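ABC transporter, periplasmic solute-binding protein (PDB 4WED) probably captures a solute in the periplasm, possibly a peptide, nickel or haem, and hands it to an ABC transporter for import across the inner membrane. Local coordinates at residues V142-D145 / Y146-T149; G299-R302 / A303-S306. All coordinates share one frame; numbering follows the deposited sequence.

Interaction 1 (V142-D145 / Y146-T149); sequences VVDD and YHIT
H147 and D144 face each other at the turn of a beta hairpin, where the antiparallel strands 137-144 and 147-152 reverse direction through D145 and Y146. The strand pairing carries a classic beta bulge: V143 and D144 both stand opposite H147, and H147 O takes N-H groups from each, V143 N at 3.0 Å and D144 N at 3.3 Å. The side chain of H147 runs past the D144 carboxylate from CB outward. Its CB lies 3.2 Å from D144 OD1, and CG passes the same oxygen at 3.4 Å. CG lies anti to the carbonyl carbon, chi1 -64°, which brings the ring beside D144, and chi2 of 79° turns its ND1 edge to the carboxylate; CE1, further out, comes 3.7 Å from D144 OD2. Ring and carboxylate planes stand 56° apart, yet OD1 lies nearly in the ring plane, at its edge. The same oxygen also receives Y146 N at 2.7 Å, from well above the carboxylate plane, so two donors on opposite faces of that plane hold the aspartate against the turn. On the face carrying V142 and I148, both side chains rest on A112 of helix 112-122. H147 ND1 donates to D144 OD1 at 2.8 Å, on the syn side but somewhat out of the carboxylate plane.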
# COMPACT_ATOMS: atom_id res chain seq x y z
N VAL A 142 -18.99 12.66 -23.67
CA VAL A 142 -19.91 11.53 -23.88
C VAL A 142 -20.09 11.27 -25.39
O VAL A 142 -20.19 12.20 -26.19
CB VAL A 142 -21.28 11.80 -23.22
CG1 VAL A 142 -22.25 10.64 -23.45
CG2 VAL A 142 -21.09 12.07 -21.74
N VAL A 143 -20.08 10.00 -25.76
CA VAL A 143 -20.16 9.58 -27.15
C VAL A 143 -21.46 8.85 -27.32
O VAL A 143 -22.25 9.19 -28.20
CB VAL A 143 -18.97 8.70 -27.57
CG1 VAL A 143 -19.19 8.06 -28.93
CG2 VAL A 143 -17.68 9.53 -27.58
N ASP A 144 -21.71 7.84 -26.50
CA ASP A 144 -23.03 7.24 -26.46
C ASP A 144 -23.39 6.81 -25.01
O ASP A 144 -22.66 7.15 -24.05
CB ASP A 144 -23.14 6.11 -27.51
CG ASP A 144 -22.42 4.85 -27.09
OD1 ASP A 144 -21.83 4.82 -25.99
OD2 ASP A 144 -22.45 3.86 -27.86
N ASP A 145 -24.52 6.13 -24.84
CA ASP A 145 -24.91 5.58 -23.53
C ASP A 145 -23.85 4.72 -22.88
O ASP A 145 -23.84 4.58 -21.67
CB ASP A 145 -26.21 4.77 -23.65
CG ASP A 145 -27.44 5.65 -23.82
OD1 ASP A 145 -27.26 6.85 -24.12
OD2 ASP A 145 -28.57 5.16 -23.63
N TYR A 146 -22.96 4.11 -23.66
CA TYR A 146 -21.94 3.26 -23.05
C TYR A 146 -20.51 3.60 -23.42
O TYR A 146 -19.61 2.85 -23.06
CB TYR A 146 -22.29 1.77 -23.28
CG TYR A 146 -23.68 1.54 -22.76
CD1 TYR A 146 -23.89 1.32 -21.41
CD2 TYR A 146 -24.80 1.68 -23.58
CE1 TYR A 146 -25.17 1.18 -20.89
CE2 TYR A 146 -26.09 1.52 -23.08
CZ TYR A 146 -26.26 1.28 -21.74
OH TYR A 146 -27.51 1.13 -21.20
N HIS A 147 -20.28 4.75 -24.06
CA HIS A 147 -18.90 5.13 -24.42
C HIS A 147 -18.59 6.54 -23.98
O HIS A 147 -19.29 7.49 -24.32
CB HIS A 147 -18.62 4.92 -25.91
CG HIS A 147 -18.70 3.49 -26.32
ND1 HIS A 147 -19.89 2.85 -26.54
CD2 HIS A 147 -17.73 2.55 -26.47
CE1 HIS A 147 -19.67 1.58 -26.83
NE2 HIS A 147 -18.36 1.37 -26.79
N ILE A 148 -17.53 6.66 -23.19
CA ILE A 148 -17.01 7.96 -22.77
C ILE A 148 -15.51 8.05 -23.07
O ILE A 148 -14.76 7.08 -22.89
CB ILE A 148 -17.19 8.21 -21.25
CG1 ILE A 148 -18.67 8.24 -20.87
CG2 ILE A 148 -16.59 9.56 -20.86
CD1 ILE A 148 -18.98 8.91 -19.53
N THR A 149 -15.11 9.26 -23.46
CA THR A 149 -13.72 9.62 -23.65
C THR A 149 -13.31 10.76 -22.69
O THR A 149 -14.02 11.77 -22.57
CB THR A 149 -13.49 10.03 -25.12
OG1 THR A 149 -13.74 8.90 -25.96
CG2 THR A 149 -12.06 10.54 -25.38

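Interaction 2 (G299-R302 / A303-S306)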
# COMPACT_ATOMS: atom_id res chain seq x y z
N GLY A 299 25.49 -7.65 5.95
CA GLY A 299 25.84 -7.86 7.36
C GLY A 299 24.63 -7.95 8.27
O GLY A 299 24.73 -8.34 9.43
N ILE A 300 23.47 -7.61 7.73
CA ILE A 300 22.22 -7.58 8.48
C ILE A 300 21.48 -8.88 8.24
O ILE A 300 21.58 -9.47 7.13
CB ILE A 300 21.38 -6.40 8.00
CG1 ILE A 300 21.95 -5.12 8.61
CG2 ILE A 300 19.92 -6.56 8.35
CD1 ILE A 300 21.41 -3.83 7.99
N ASP A 301 20.74 -9.34 9.27
CA ASP A 301 19.85 -10.49 9.15
C ASP A 301 18.36 -10.09 9.13
O ASP A 301 17.75 -9.82 10.16
CB ASP A 301 20.09 -11.49 10.26
CG ASP A 301 19.40 -12.81 9.99
OD1 ASP A 301 18.19 -12.85 9.76
OD2 ASP A 301 20.08 -13.84 10.01
N ARG A 302 17.78 -10.08 7.95
CA ARG A 302 16.40 -9.69 7.77
C ARG A 302 15.49 -10.65 8.51
O ARG A 302 14.50 -10.25 9.08
CB ARG A 302 16.06 -9.64 6.29
CG ARG A 302 16.57 -8.40 5.61
CD ARG A 302 17.22 -8.70 4.28
NE ARG A 302 17.63 -7.47 3.61
CZ ARG A 302 18.86 -7.01 3.57
NH1 ARG A 302 19.84 -7.67 4.16
NH2 ARG A 302 19.13 -5.89 2.95
N ALA A 303 15.85 -11.92 8.48
CA ALA A 303 15.09 -12.96 9.16
C ALA A 303 14.97 -12.74 10.66
O ALA A 303 13.95 -13.03 11.24
CB ALA A 303 15.71 -14.32 8.88
N ALA A 304 16.03 -12.23 11.28
CA ALA A 304 16.03 -11.88 12.69
C ALA A 304 15.16 -10.63 12.90
O ALA A 304 14.46 -10.49 13.89
CB ALA A 304 17.45 -11.62 13.16
N ILE A 305 15.21 -9.71 11.95
CA ILE A 305 14.31 -8.54 11.99
C ILE A 305 12.86 -9.03 12.02
O ILE A 305 12.03 -8.53 12.79
CB ILE A 305 14.44 -7.63 10.75
CG1 ILE A 305 15.88 -7.22 10.49
CG2 ILE A 305 13.57 -6.39 10.90
CD1 ILE A 305 16.32 -5.99 11.21
N SER A 306 12.57 -10.01 11.18
CA SER A 306 11.21 -10.47 11.05
C SER A 306 10.76 -11.17 12.31
O SER A 306 9.61 -10.99 12.70
CB SER A 306 11.06 -11.41 9.89
OG SER A 306 9.85 -12.12 10.04
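The carboxylate of D301 is gripped from above its plane: A304 N donates to D301 OD1 at 2.7 Å, with the nitrogen 42° out of that plane. A303 N stands 2.8 Å from the same D301 OD1, but at an angle too poor for a hydrogen bond, and the methyl CB of A303 lies close against this oxygen as well. The other oxygen, OD2, has a long, weak ion pair with R337. The second flat group, the guanidinium of R302, finds its partners outside A303-S306: its NE donates to P490 O and its NH1 to S297 O, which ties the start of the helix back to helix 290-299. The motif is an N-cap, with D301 just ahead of helix 302-310. A chi1 of -167° sends CG opposite the backbone N and lets OD1 curl back over the first turn, where the helix end would probably favour the charged carboxylate. An alanine here would lose OD1 and is likely to leave A304 N without its capping acceptor, with just the weak bond to D301 O among the contacts described here. D301 O accepts I305 N at 3.1 Å, the donor lying in the carbonyl plane, and CG1 of I305 lies 3.2 Å from the same D301 O. The next bond of the helix runs from S306 N to R302 O at 2.9 Å. S306 OG donates to A314 O, while E388 of helix 378-392 receives D301 N through OE1.

How the interactions relate
Interactions 1 and 2 lie on opposite sides of the chain's centre, their own centres 54 Å apart and their nearest atoms about 44 Å apart, so neither touches the other. Interaction 1 is the more peripheral, about 32 Å from the chain's centre against about 22 Å for interaction 2, and it closes before interaction 2 opens along the sequence. In both, an aspartate OD1 accepts a backbone N-H where the chain changes course, at a hairpin turn in one and at a helix start in the other. The sodium ion is bound by D62 and D515, which belong to neither interaction.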